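Long-range contacts in HMG-CoA Lyase (Bacillus subtilis subsp. subtilis, PDB 1YDO), which belongs to the HMGL-like family, folds as a TIM barrel of parallel strands wrapped by helices, and forms an assembly of two chains: residues W33-S38 against G68-K73; G13-L18 against Y44-S49; S103-H108 against P149-V154; I180-P185 against D210-A215; G17-P22 against P57-A62. All blocks are in the same frame, centred on the assembly; numbering follows the deposited sequence.

All five contacts join parts of one TIM barrel. Contact 2 is the core contact: every touching residue is buried, and it mixes proline packing with a salt bridge to E46 within strand 44-49. Contacts 1 and 5 both touch it, and touch each other where W33 packs on L18. Contact 5 shares G17 and L18 with contact 2 and is van der Waals packing alone. Contact 1 holds helix 27-38 to an outer loop and is part apolar, part polar. Contacts 3 and 4 are partly buried loop contacts that meet where P149 packs on I180. Contact 3 rests on a carboxylate at a helix start. Contact 4 rests on backbone carbonyls and also faces the second subunit.

Contact 1 (W33-S38 against G68-K73); sequences WINQLS and GIDREK
N35, S38 and I69 carry this contact between the last turns of helix 27-38 and the loop 68-73. Both belong to the outer layer of the TIM barrel. The contact joins helix 27-38 to the loop that leads from helix 62-68 into strand 76-80. N35 lies over D70. Their amide and carboxylate planes are stacked and only 7° apart, with N35 CG 3.3 Å from D70 OD1. The two side chains cross at about a right angle, so the flat ends overlap while their stems do not run together. D70 OD1 has a stronger partner in R39, which forms a salt bridge with it and a second one with E72 OE1. R39 therefore ties both acidic residues of the loop to the end of the helix.

I69 fills the apolar side. Its CG2 meets I34 CG2 at 3.7 Å. Both isoleucines also touch I47 of strand 44-49, which places this patch between the outer layer and the barrel wall. I69 packs on Y77 of strand 76-80 as well.

S38 turns its CB toward the loop, 3.4 Å from E72 CG. A chi1 of -61° puts its OG beside the backbone N and swings the hydroxyl back over the helix. There it also bonds to Y77 OH, and Y77 OH bonds in turn to E72 N. I34 O accepts two bonds from S38, one from N at 2.9 Å and one from OG at 2.9 Å, reaching it from opposite faces of the carbonyl plane.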
# COMPACT_ATOMS: atom_id res chain seq x y z
N TRP A 33 -24.04 3.33 -11.34
CA TRP A 33 -22.61 3.09 -11.05
C TRP A 33 -22.11 1.76 -11.57
O TRP A 33 -20.98 1.66 -12.05
CB TRP A 33 -22.35 3.16 -9.55
CG TRP A 33 -20.92 3.00 -9.19
CD1 TRP A 33 -19.87 3.71 -9.68
CD2 TRP A 33 -20.39 2.11 -8.21
NE1 TRP A 33 -18.71 3.32 -9.05
CE2 TRP A 33 -19.00 2.34 -8.15
CE3 TRP A 33 -20.96 1.15 -7.37
CZ2 TRP A 33 -18.17 1.64 -7.28
CZ3 TRP A 33 -20.12 0.45 -6.50
CH2 TRP A 33 -18.75 0.70 -6.47
N ILE A 34 -22.96 0.74 -11.45
CA ILE A 34 -22.61 -0.60 -11.91
C ILE A 34 -22.56 -0.61 -13.43
O ILE A 34 -21.83 -1.41 -14.02
CB ILE A 34 -23.65 -1.64 -11.42
CG1 ILE A 34 -23.63 -1.70 -9.89
CG2 ILE A 34 -23.33 -3.02 -11.99
CD1 ILE A 34 -24.54 -2.75 -9.29
N ASN A 35 -23.31 0.30 -14.04
CA ASN A 35 -23.32 0.41 -15.49
C ASN A 35 -21.95 0.87 -15.94
O ASN A 35 -21.36 0.30 -16.85
CB ASN A 35 -24.39 1.38 -15.94
CG ASN A 35 -25.77 0.76 -15.93
OD1 ASN A 35 -26.77 1.46 -16.08
ND2 ASN A 35 -25.84 -0.56 -15.76
N GLN A 36 -21.45 1.91 -15.29
CA GLN A 36 -20.13 2.43 -15.60
C GLN A 36 -19.14 1.27 -15.51
O GLN A 36 -18.40 0.97 -16.44
CB GLN A 36 -19.76 3.52 -14.60
CG GLN A 36 -20.80 4.62 -14.48
CD GLN A 36 -20.41 5.67 -13.45
OE1 GLN A 36 -19.24 6.04 -13.33
NE2 GLN A 36 -21.40 6.16 -12.71
N LEU A 37 -19.16 0.60 -14.36
CA LEU A 37 -18.27 -0.53 -14.15
C LEU A 37 -18.32 -1.54 -15.29
O LEU A 37 -17.29 -1.92 -15.83
CB LEU A 37 -18.60 -1.19 -12.83
CG LEU A 37 -17.80 -0.75 -11.61
CD1 LEU A 37 -17.47 0.73 -11.65
CD2 LEU A 37 -18.60 -1.10 -10.39
N SER A 38 -19.53 -1.98 -15.66
CA SER A 38 -19.72 -2.95 -16.74
C SER A 38 -18.92 -2.58 -17.97
O SER A 38 -18.27 -3.43 -18.58
CB SER A 38 -21.20 -3.04 -17.13
OG SER A 38 -22.00 -3.46 -16.04
N GLY A 68 -31.86 -4.26 -13.00
CA GLY A 68 -31.70 -2.92 -13.52
C GLY A 68 -30.43 -2.67 -14.33
O GLY A 68 -30.45 -1.90 -15.29
N ILE A 69 -29.34 -3.33 -13.95
CA ILE A 69 -28.06 -3.16 -14.64
C ILE A 69 -28.15 -3.37 -16.15
O ILE A 69 -29.07 -4.03 -16.64
CB ILE A 69 -27.00 -4.14 -14.10
CG1 ILE A 69 -27.40 -5.58 -14.45
CG2 ILE A 69 -26.85 -3.98 -12.60
CD1 ILE A 69 -26.27 -6.58 -14.30
N ASP A 70 -27.19 -2.81 -16.87
CA ASP A 70 -27.16 -2.94 -18.32
C ASP A 70 -26.79 -4.35 -18.75
O ASP A 70 -27.31 -4.87 -19.73
CB ASP A 70 -26.16 -1.95 -18.92
CG ASP A 70 -26.73 -0.57 -19.02
OD1 ASP A 70 -25.92 0.38 -19.17
OD2 ASP A 70 -27.97 -0.44 -18.96
N ARG A 71 -25.87 -4.97 -18.02
CA ARG A 71 -25.44 -6.33 -18.35
C ARG A 71 -24.77 -6.39 -19.72
O ARG A 71 -25.42 -6.59 -20.75
CB ARG A 71 -26.66 -7.26 -18.29
CG ARG A 71 -26.27 -8.71 -18.16
CD ARG A 71 -27.29 -9.50 -17.37
NE ARG A 71 -27.50 -9.01 -16.01
CZ ARG A 71 -27.94 -9.77 -15.01
NH1 ARG A 71 -28.11 -9.26 -13.80
NH2 ARG A 71 -28.19 -11.05 -15.22
N GLU A 72 -23.45 -6.21 -19.72
CA GLU A 72 -22.65 -6.23 -20.93
C GLU A 72 -22.15 -7.62 -21.25
O GLU A 72 -22.09 -8.49 -20.36
CB GLU A 72 -21.45 -5.31 -20.77
CG GLU A 72 -21.82 -3.89 -20.33
CD GLU A 72 -22.20 -2.99 -21.49
OE1 GLU A 72 -22.95 -2.00 -21.26
OE2 GLU A 72 -21.73 -3.27 -22.62
N LYS A 73 -21.75 -7.83 -22.50
CA LYS A 73 -21.24 -9.12 -22.95
C LYS A 73 -19.79 -9.33 -22.53
O LYS A 73 -18.98 -8.40 -22.51
CB LYS A 73 -21.39 -9.23 -24.47
CG LYS A 73 -21.51 -7.90 -25.19
CD LYS A 73 -20.28 -7.03 -24.97
CE LYS A 73 -20.60 -5.56 -25.22
NZ LYS A 73 -21.65 -5.10 -24.28

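Contact 2 (G13-L18 against Y44-S49); sequences GPRDGL and YIEITS
P14 and R15 bring helix 13-17 against strand 44-49, with axes 6.1 Å apart at closest and N-to-C directions 51° apart. The CA atoms of R15 and T48 are 4.7 Å apart. This is the carboxyl end of the TIM barrel wall, where the short helix follows strand 8-11. Backbone hydrogen bonds of Y44 and E46 with E11 join the first and second strands here. The helix makes a wider pi-type turn, closed by L18 N to G13 O at 2.9 Å.

P14 puts CB and CG against the strand backbone, near the carbonyl oxygens of E46 and I47. Its CG also meets I45 CG2 at 3.8 Å, the two side chains crossing at about a right angle. W33 and I34 of helix 27-38 pack on P14 too.

R15 runs alongside E46, both pointing the same way. Its CG is anti to the backbone N (chi1 -169°), which lays the stem over the strand, and CG comes 3.8 Å from S49 CB. Bends at chi2 and chi3 then bring the guanidinium to the carboxylate. The guanidinium is also held by D16, with R15 NH2 3.0 Å from D16 OD2. E46 OE1 has a long, weak ion pair with R139. The bond across the contact lies in the guanidinium plane and runs from R15 NH1 to the syn side of E46 OE2, tilted somewhat from the carboxylate plane, at 3.2 Å and 167°.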
# COMPACT_ATOMS: atom_id res chain seq x y z
N GLY A 13 -16.99 -4.28 -5.34
CA GLY A 13 -17.40 -3.04 -4.71
C GLY A 13 -18.89 -2.89 -4.49
O GLY A 13 -19.35 -2.59 -3.37
N PRO A 14 -19.68 -3.08 -5.55
CA PRO A 14 -21.13 -2.94 -5.41
C PRO A 14 -21.71 -3.87 -4.36
O PRO A 14 -22.85 -3.71 -3.94
CB PRO A 14 -21.65 -3.24 -6.81
CG PRO A 14 -20.62 -4.14 -7.37
CD PRO A 14 -19.33 -3.53 -6.91
N ARG A 15 -20.93 -4.83 -3.90
CA ARG A 15 -21.44 -5.73 -2.90
C ARG A 15 -20.71 -5.58 -1.58
O ARG A 15 -21.20 -4.91 -0.67
CB ARG A 15 -21.37 -7.17 -3.40
CG ARG A 15 -22.12 -8.14 -2.53
CD ARG A 15 -21.17 -9.22 -2.08
NE ARG A 15 -20.57 -8.97 -0.77
CZ ARG A 15 -19.44 -9.52 -0.34
NH1 ARG A 15 -18.76 -10.35 -1.12
NH2 ARG A 15 -19.00 -9.25 0.88
N ASP A 16 -19.52 -6.19 -1.49
CA ASP A 16 -18.71 -6.13 -0.26
C ASP A 16 -18.40 -4.68 0.12
O ASP A 16 -18.21 -4.36 1.30
CB ASP A 16 -17.39 -6.89 -0.45
CG ASP A 16 -16.74 -7.27 0.88
OD1 ASP A 16 -15.65 -7.89 0.87
OD2 ASP A 16 -17.32 -6.97 1.95
N GLY A 17 -18.38 -3.80 -0.88
CA GLY A 17 -18.11 -2.41 -0.60
C GLY A 17 -19.32 -1.66 -0.10
O GLY A 17 -19.27 -1.01 0.94
N LEU A 18 -20.43 -1.77 -0.81
CA LEU A 18 -21.62 -1.04 -0.37
C LEU A 18 -22.23 -1.54 0.94
O LEU A 18 -22.73 -0.73 1.72
CB LEU A 18 -22.66 -1.03 -1.49
CG LEU A 18 -22.65 0.21 -2.39
CD1 LEU A 18 -21.29 0.89 -2.43
CD2 LEU A 18 -23.08 -0.20 -3.78
N TYR A 44 -15.83 -9.23 -14.50
CA TYR A 44 -16.51 -9.89 -13.40
C TYR A 44 -16.94 -8.85 -12.38
O TYR A 44 -16.13 -8.02 -11.97
CB TYR A 44 -15.58 -10.91 -12.77
CG TYR A 44 -16.20 -11.72 -11.67
CD1 TYR A 44 -16.37 -11.19 -10.39
CD2 TYR A 44 -16.56 -13.05 -11.89
CE1 TYR A 44 -16.87 -11.96 -9.35
CE2 TYR A 44 -17.06 -13.83 -10.86
CZ TYR A 44 -17.21 -13.28 -9.59
OH TYR A 44 -17.65 -14.07 -8.54
N ILE A 45 -18.20 -8.90 -11.95
CA ILE A 45 -18.71 -7.93 -11.00
C ILE A 45 -19.78 -8.49 -10.08
O ILE A 45 -20.83 -8.90 -10.57
CB ILE A 45 -19.36 -6.76 -11.73
CG1 ILE A 45 -18.41 -6.15 -12.74
CG2 ILE A 45 -19.81 -5.74 -10.72
CD1 ILE A 45 -19.01 -4.95 -13.45
N GLU A 46 -19.55 -8.51 -8.77
CA GLU A 46 -20.60 -8.98 -7.88
C GLU A 46 -21.59 -7.84 -7.71
O GLU A 46 -21.41 -7.00 -6.83
CB GLU A 46 -20.04 -9.34 -6.52
CG GLU A 46 -19.20 -10.55 -6.52
CD GLU A 46 -19.02 -11.12 -5.12
OE1 GLU A 46 -18.21 -12.06 -4.95
OE2 GLU A 46 -19.68 -10.62 -4.19
N ILE A 47 -22.63 -7.80 -8.53
CA ILE A 47 -23.60 -6.73 -8.45
C ILE A 47 -24.28 -6.56 -7.10
O ILE A 47 -24.60 -5.44 -6.71
CB ILE A 47 -24.69 -6.91 -9.50
CG1 ILE A 47 -25.40 -8.25 -9.28
CG2 ILE A 47 -24.08 -6.87 -10.89
CD1 ILE A 47 -26.59 -8.46 -10.18
N THR A 48 -24.50 -7.65 -6.37
CA THR A 48 -25.17 -7.55 -5.08
C THR A 48 -25.15 -8.84 -4.29
O THR A 48 -24.56 -9.84 -4.71
CB THR A 48 -26.63 -7.17 -5.25
OG1 THR A 48 -27.26 -7.08 -3.96
CG2 THR A 48 -27.34 -8.24 -6.07
N SER A 49 -25.80 -8.82 -3.13
CA SER A 49 -25.90 -9.98 -2.24
C SER A 49 -27.35 -10.33 -1.98
O SER A 49 -28.18 -9.44 -1.76
CB SER A 49 -25.20 -9.70 -0.90
OG SER A 49 -25.61 -10.63 0.09

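Contact 3 (S103-H108 against P149-V154); sequences SASETH and PYEKDV
The side chain of E151 overlaps the first turn of helix 106-110, reaching it from a separate loop. Its OE1 accepts from T107 N at 2.9 Å in a nearly straight bond (171°). It also accepts from T107 OG1 at 2.7 Å. Both donors come on the anti side of this oxygen, with the backbone N 31° out of the carboxylate plane. The T107 hydroxyl lies beside its own backbone N (chi1 -50°), which lets one residue grip the oxygen twice. A water donates to E151 OE2 and accepts from E106 N, so a second N-H of the helix start is met. The carboxylate is probably favoured by the positive end of the helix. S105 is the N-cap, and its OG accepts from H108 N at 2.9 Å.

Y150 adds an apolar part. Its CB touches T107 CG2 at 3.6 Å. The edge of its ring faces H108 CA, 3.8 Å from CD1. P149 CG lies over one face of that ring.

The contact joins the start of helix 106-110, just after strand 97-103, to the loop between strand 137-143 and helix 156-169. A104 is backbone-bonded to S143 of that strand, where H108 also packs.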
# COMPACT_ATOMS: atom_id res chain seq x y z
N SER A 103 -16.72 -19.21 6.94
CA SER A 103 -15.47 -18.87 7.58
C SER A 103 -14.64 -20.10 7.93
O SER A 103 -15.17 -21.17 8.23
CB SER A 103 -15.75 -18.05 8.84
OG SER A 103 -14.54 -17.73 9.52
N ALA A 104 -13.32 -19.94 7.86
CA ALA A 104 -12.39 -21.02 8.19
C ALA A 104 -12.40 -21.18 9.71
O ALA A 104 -12.31 -22.29 10.23
CB ALA A 104 -11.00 -20.66 7.70
N SER A 105 -12.50 -20.05 10.40
CA SER A 105 -12.54 -20.00 11.86
C SER A 105 -13.94 -20.39 12.34
O SER A 105 -14.95 -19.87 11.85
CB SER A 105 -12.20 -18.60 12.36
OG SER A 105 -12.94 -18.29 13.52
N GLU A 106 -14.00 -21.30 13.30
CA GLU A 106 -15.29 -21.74 13.84
C GLU A 106 -15.99 -20.57 14.51
O GLU A 106 -17.16 -20.29 14.22
CB GLU A 106 -15.07 -22.86 14.87
CG GLU A 106 -16.34 -23.65 15.20
CD GLU A 106 -16.63 -24.74 14.19
OE1 GLU A 106 -17.81 -25.17 14.10
OE2 GLU A 106 -15.68 -25.18 13.49
N THR A 107 -15.27 -19.88 15.39
CA THR A 107 -15.82 -18.74 16.12
C THR A 107 -16.37 -17.67 15.20
O THR A 107 -17.48 -17.18 15.40
CB THR A 107 -14.76 -18.12 17.04
OG1 THR A 107 -14.14 -19.15 17.82
CG2 THR A 107 -15.40 -17.10 17.98
N HIS A 108 -15.59 -17.31 14.18
CA HIS A 108 -16.02 -16.29 13.23
C HIS A 108 -17.25 -16.74 12.46
O HIS A 108 -18.19 -15.98 12.27
CB HIS A 108 -14.90 -15.98 12.22
CG HIS A 108 -15.25 -14.90 11.25
ND1 HIS A 108 -15.49 -13.59 11.64
CD2 HIS A 108 -15.42 -14.92 9.91
CE1 HIS A 108 -15.77 -12.87 10.58
NE2 HIS A 108 -15.74 -13.64 9.51
N PRO A 149 -10.45 -12.53 13.87
CA PRO A 149 -10.54 -11.43 14.83
C PRO A 149 -10.84 -11.95 16.25
O PRO A 149 -10.63 -11.25 17.25
CB PRO A 149 -11.69 -10.59 14.26
CG PRO A 149 -12.57 -11.60 13.62
CD PRO A 149 -11.56 -12.49 12.91
N TYR A 150 -11.32 -13.18 16.32
CA TYR A 150 -11.66 -13.81 17.58
C TYR A 150 -10.65 -14.88 17.98
O TYR A 150 -10.06 -14.81 19.07
CB TYR A 150 -13.05 -14.45 17.47
CG TYR A 150 -14.14 -13.50 17.02
CD1 TYR A 150 -15.01 -13.85 16.00
CD2 TYR A 150 -14.33 -12.27 17.65
CE1 TYR A 150 -16.05 -13.02 15.62
CE2 TYR A 150 -15.36 -11.42 17.28
CZ TYR A 150 -16.22 -11.82 16.26
OH TYR A 150 -17.28 -11.02 15.91
N GLU A 151 -10.43 -15.85 17.11
CA GLU A 151 -9.48 -16.92 17.40
C GLU A 151 -8.05 -16.48 17.14
O GLU A 151 -7.11 -17.21 17.41
CB GLU A 151 -9.79 -18.16 16.56
CG GLU A 151 -11.17 -18.71 16.79
CD GLU A 151 -11.37 -20.05 16.14
OE1 GLU A 151 -12.51 -20.55 16.15
OE2 GLU A 151 -10.39 -20.61 15.61
N LYS A 152 -7.91 -15.27 16.60
CA LYS A 152 -6.60 -14.72 16.28
C LYS A 152 -5.84 -15.58 15.28
O LYS A 152 -5.85 -15.31 14.08
CB LYS A 152 -5.77 -14.54 17.55
CG LYS A 152 -4.99 -13.24 17.59
CD LYS A 152 -5.92 -12.03 17.54
CE LYS A 152 -6.91 -12.03 18.72
NZ LYS A 152 -7.93 -10.93 18.64
N ASP A 153 -5.18 -16.62 15.76
CA ASP A 153 -4.42 -17.49 14.87
C ASP A 153 -5.31 -18.56 14.24
O ASP A 153 -6.26 -19.04 14.87
CB ASP A 153 -3.28 -18.16 15.65
CG ASP A 153 -2.11 -18.51 14.77
OD1 ASP A 153 -1.20 -17.66 14.65
OD2 ASP A 153 -2.11 -19.62 14.19
N VAL A 154 -5.02 -18.92 12.99
CA VAL A 154 -5.79 -19.95 12.30
C VAL A 154 -4.84 -20.95 11.66
O VAL A 154 -4.05 -20.59 10.79
CB VAL A 154 -6.68 -19.37 11.20
CG1 VAL A 154 -7.49 -20.49 10.54
CG2 VAL A 154 -7.60 -18.32 11.77
O HOH W 1 -11.39 -22.44 14.02

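Contact 4 (I180-P185 against D210-A215); sequences IGAANP and DTRGTA
R212 and G181 meet where two loops of the TIM barrel come together; the nearest CA atoms are those of G181 and T211, 5.3 Å apart. These loops follow strands 174-177 and 204-207 and lead into helices 185-196 and 215-225. The buried part is formed by G181, A183, T211 and T214. G181 has positive phi and no side chain, so the backbone itself faces the other loop. T211 comes up beside I180, with OG1 3.9 Å from I180 O. That hydroxyl is used elsewhere, in a hydrogen bond to S247 O. The loop 210-215 is itself turned tightly, with G213 N bonded to D210 O at 2.8 Å.

The looser part is formed by A182 and R212, both partly exposed. R212 CB lies 3.8 Å from G181 O. The chain bends at chi2 (58°), and the guanidinium ends near A182. A182 CB sits at the edge of the guanidinium, in its plane, 3.8 Å from R212 NH1. A182 and R212 meet by packing alone. The second subunit also adjoins the contact, with its N292 against R212 and its M258 against T214.

A183 O is gripped twice. One donor is N218 ND2 of helix 215-225. The other is T214 OG1 at 3.2 Å, reaching it nearly along the C=O axis (174°).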
# COMPACT_ATOMS: atom_id res chain seq x y z
N ILE A 180 -9.56 -9.75 8.73
CA ILE A 180 -9.05 -8.73 9.64
C ILE A 180 -8.06 -7.82 8.93
O ILE A 180 -7.91 -6.66 9.29
CB ILE A 180 -8.38 -9.37 10.90
CG1 ILE A 180 -6.97 -9.88 10.57
CG2 ILE A 180 -9.22 -10.54 11.40
CD1 ILE A 180 -6.93 -10.98 9.51
N GLY A 181 -7.41 -8.35 7.89
CA GLY A 181 -6.44 -7.58 7.14
C GLY A 181 -5.05 -7.61 7.76
O GLY A 181 -4.28 -6.66 7.63
N ALA A 182 -4.73 -8.70 8.45
CA ALA A 182 -3.43 -8.81 9.09
C ALA A 182 -2.56 -9.91 8.48
O ALA A 182 -2.09 -10.80 9.18
CB ALA A 182 -3.61 -9.06 10.59
N ALA A 183 -2.34 -9.82 7.17
CA ALA A 183 -1.52 -10.78 6.44
C ALA A 183 -0.29 -10.06 5.93
O ALA A 183 -0.37 -8.89 5.57
CB ALA A 183 -2.30 -11.37 5.28
N ASN A 184 0.84 -10.75 5.92
CA ASN A 184 2.09 -10.17 5.44
C ASN A 184 2.63 -11.06 4.34
O ASN A 184 2.31 -12.25 4.28
CB ASN A 184 3.12 -10.08 6.56
CG ASN A 184 3.31 -11.38 7.25
OD1 ASN A 184 2.63 -11.67 8.23
ND2 ASN A 184 4.21 -12.21 6.73
N PRO A 185 3.48 -10.51 3.46
CA PRO A 185 4.08 -11.24 2.34
C PRO A 185 4.72 -12.54 2.77
O PRO A 185 4.85 -13.47 1.99
CB PRO A 185 5.11 -10.26 1.79
CG PRO A 185 4.47 -8.93 2.09
CD PRO A 185 3.97 -9.12 3.50
N ASP A 210 -6.53 -4.07 2.74
CA ASP A 210 -5.37 -3.34 3.20
C ASP A 210 -5.67 -2.43 4.37
O ASP A 210 -5.35 -1.25 4.36
CB ASP A 210 -4.66 -2.56 2.08
CG ASP A 210 -5.49 -1.43 1.55
OD1 ASP A 210 -6.69 -1.66 1.30
OD2 ASP A 210 -4.95 -0.31 1.37
N THR A 211 -6.31 -3.01 5.39
CA THR A 211 -6.61 -2.28 6.60
C THR A 211 -5.25 -1.86 7.19
O THR A 211 -5.16 -0.85 7.87
CB THR A 211 -7.33 -3.17 7.60
OG1 THR A 211 -8.58 -3.59 7.05
CG2 THR A 211 -7.56 -2.43 8.90
N ARG A 212 -4.21 -2.63 6.91
CA ARG A 212 -2.88 -2.31 7.38
C ARG A 212 -2.01 -1.83 6.22
O ARG A 212 -0.79 -1.70 6.35
CB ARG A 212 -2.24 -3.53 8.05
CG ARG A 212 -2.32 -3.51 9.57
CD ARG A 212 -3.75 -3.42 10.09
NE ARG A 212 -3.76 -3.28 11.55
CZ ARG A 212 -3.61 -4.29 12.40
NH1 ARG A 212 -3.44 -5.52 11.95
NH2 ARG A 212 -3.62 -4.06 13.70
N GLY A 213 -2.65 -1.57 5.10
CA GLY A 213 -1.96 -1.11 3.91
C GLY A 213 -0.92 -2.09 3.40
O GLY A 213 0.12 -1.66 2.90
N THR A 214 -1.18 -3.39 3.49
CA THR A 214 -0.21 -4.36 3.01
C THR A 214 -0.75 -5.18 1.88
O THR A 214 -0.10 -6.10 1.40
CB THR A 214 0.28 -5.30 4.15
OG1 THR A 214 -0.85 -5.85 4.83
CG2 THR A 214 1.12 -4.54 5.18
N ALA A 215 -1.95 -4.82 1.43
CA ALA A 215 -2.61 -5.53 0.34
C ALA A 215 -1.77 -5.73 -0.90
O ALA A 215 -1.47 -6.85 -1.28
CB ALA A 215 -3.88 -4.81 -0.04

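Contact 5 (G17-P22 against P57-A62); sequences GLQNEP and PALRDA
L59 spreads its two methyls over the backbone turn at L18 and Q19. CD1 meets Q19 CB at 3.6 Å, and CD2 meets L18 CB at 4.0 Å. A58 adds a third point. Its CB rests against L18 O at 3.7 Å and Q19 CA at 4.1 Å. No hydrogen bond crosses between the two segments; the fit is van der Waals packing, with apolar groups of A58 and L59 against main-chain and CB atoms.

The next shell sets these groups in place. With chi1 at -68°, L59 places CG beside its backbone N and aims the fork of the side chain at the other loop. Residues 18-20 form a 3-10 turn, held by N20 N to G17 O at 3.2 Å and E21 N to L18 O at 3.2 Å. L18 O is thus both a turn acceptor and a surface for A58. On the other segment, K30 binds A58 O and forms a salt bridge with D61. E21 is fixed farther out by K286.

In the TIM barrel these are the loops after helix 13-17 and strand 44-49. Helix 27-38 lies alongside both, through W33 on L18 and K30 on L59. The loop 57-62 then enters helix 62-68.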
# COMPACT_ATOMS: atom_id res chain seq x y z
N GLY A 17 -18.38 -3.80 -0.88
CA GLY A 17 -18.11 -2.41 -0.60
C GLY A 17 -19.32 -1.66 -0.10
O GLY A 17 -19.27 -1.01 0.94
N LEU A 18 -20.43 -1.77 -0.81
CA LEU A 18 -21.62 -1.04 -0.37
C LEU A 18 -22.23 -1.54 0.94
O LEU A 18 -22.73 -0.73 1.72
CB LEU A 18 -22.66 -1.03 -1.49
CG LEU A 18 -22.65 0.21 -2.39
CD1 LEU A 18 -21.29 0.89 -2.43
CD2 LEU A 18 -23.08 -0.20 -3.78
N GLN A 19 -22.16 -2.84 1.19
CA GLN A 19 -22.73 -3.37 2.43
C GLN A 19 -21.85 -3.07 3.62
O GLN A 19 -22.22 -3.37 4.76
CB GLN A 19 -22.95 -4.89 2.35
CG GLN A 19 -21.70 -5.74 2.44
CD GLN A 19 -22.02 -7.21 2.69
OE1 GLN A 19 -22.34 -7.59 3.81
NE2 GLN A 19 -21.93 -8.03 1.65
N ASN A 20 -20.69 -2.48 3.37
CA ASN A 20 -19.77 -2.13 4.45
C ASN A 20 -19.69 -0.61 4.65
O ASN A 20 -18.85 -0.10 5.40
CB ASN A 20 -18.39 -2.73 4.17
CG ASN A 20 -18.23 -4.17 4.70
OD1 ASN A 20 -19.01 -5.06 4.37
ND2 ASN A 20 -17.21 -4.38 5.53
N GLU A 21 -20.57 0.12 3.97
CA GLU A 21 -20.61 1.56 4.11
C GLU A 21 -21.88 1.98 4.85
O GLU A 21 -22.99 1.59 4.50
CB GLU A 21 -20.57 2.20 2.73
CG GLU A 21 -19.20 2.13 2.09
CD GLU A 21 -18.14 2.90 2.88
OE1 GLU A 21 -18.52 3.84 3.61
OE2 GLU A 21 -16.94 2.59 2.75
N PRO A 22 -21.71 2.77 5.92
CA PRO A 22 -22.83 3.25 6.73
C PRO A 22 -23.64 4.32 6.02
O PRO A 22 -24.05 5.32 6.61
CB PRO A 22 -22.15 3.76 7.99
CG PRO A 22 -20.84 4.25 7.48
CD PRO A 22 -20.43 3.16 6.52
N PRO A 57 -29.30 -4.31 5.19
CA PRO A 57 -30.20 -3.23 4.79
C PRO A 57 -29.66 -2.32 3.70
O PRO A 57 -30.43 -1.71 2.96
CB PRO A 57 -30.47 -2.49 6.10
CG PRO A 57 -29.19 -2.69 6.85
CD PRO A 57 -28.91 -4.15 6.60
N ALA A 58 -28.33 -2.23 3.60
CA ALA A 58 -27.71 -1.39 2.58
C ALA A 58 -27.88 -1.98 1.19
O ALA A 58 -27.72 -1.30 0.18
CB ALA A 58 -26.22 -1.22 2.89
N LEU A 59 -28.21 -3.26 1.14
CA LEU A 59 -28.40 -3.92 -0.13
C LEU A 59 -29.75 -4.63 -0.19
O LEU A 59 -29.85 -5.74 -0.70
CB LEU A 59 -27.25 -4.91 -0.37
CG LEU A 59 -25.85 -4.32 -0.58
CD1 LEU A 59 -24.82 -5.45 -0.64
CD2 LEU A 59 -25.82 -3.50 -1.87
N ARG A 60 -30.78 -3.98 0.34
CA ARG A 60 -32.11 -4.58 0.33
C ARG A 60 -32.70 -4.60 -1.07
O ARG A 60 -33.68 -5.31 -1.33
CB ARG A 60 -33.04 -3.83 1.29
CG ARG A 60 -32.96 -2.32 1.21
CD ARG A 60 -33.67 -1.70 2.41
NE ARG A 60 -33.39 -0.26 2.58
CZ ARG A 60 -33.93 0.72 1.86
NH1 ARG A 60 -34.79 0.45 0.89
NH2 ARG A 60 -33.59 1.99 2.11
N ASP A 61 -32.10 -3.83 -1.97
CA ASP A 61 -32.57 -3.75 -3.34
C ASP A 61 -31.86 -4.71 -4.28
O ASP A 61 -31.76 -4.46 -5.48
CB ASP A 61 -32.44 -2.31 -3.87
CG ASP A 61 -31.03 -1.75 -3.70
OD1 ASP A 61 -30.87 -0.53 -3.91
OD2 ASP A 61 -30.10 -2.52 -3.37
N ALA A 62 -31.39 -5.82 -3.73
CA ALA A 62 -30.67 -6.80 -4.53
C ALA A 62 -31.43 -7.22 -5.79
O ALA A 62 -30.93 -7.06 -6.90
CB ALA A 62 -30.34 -8.03 -3.68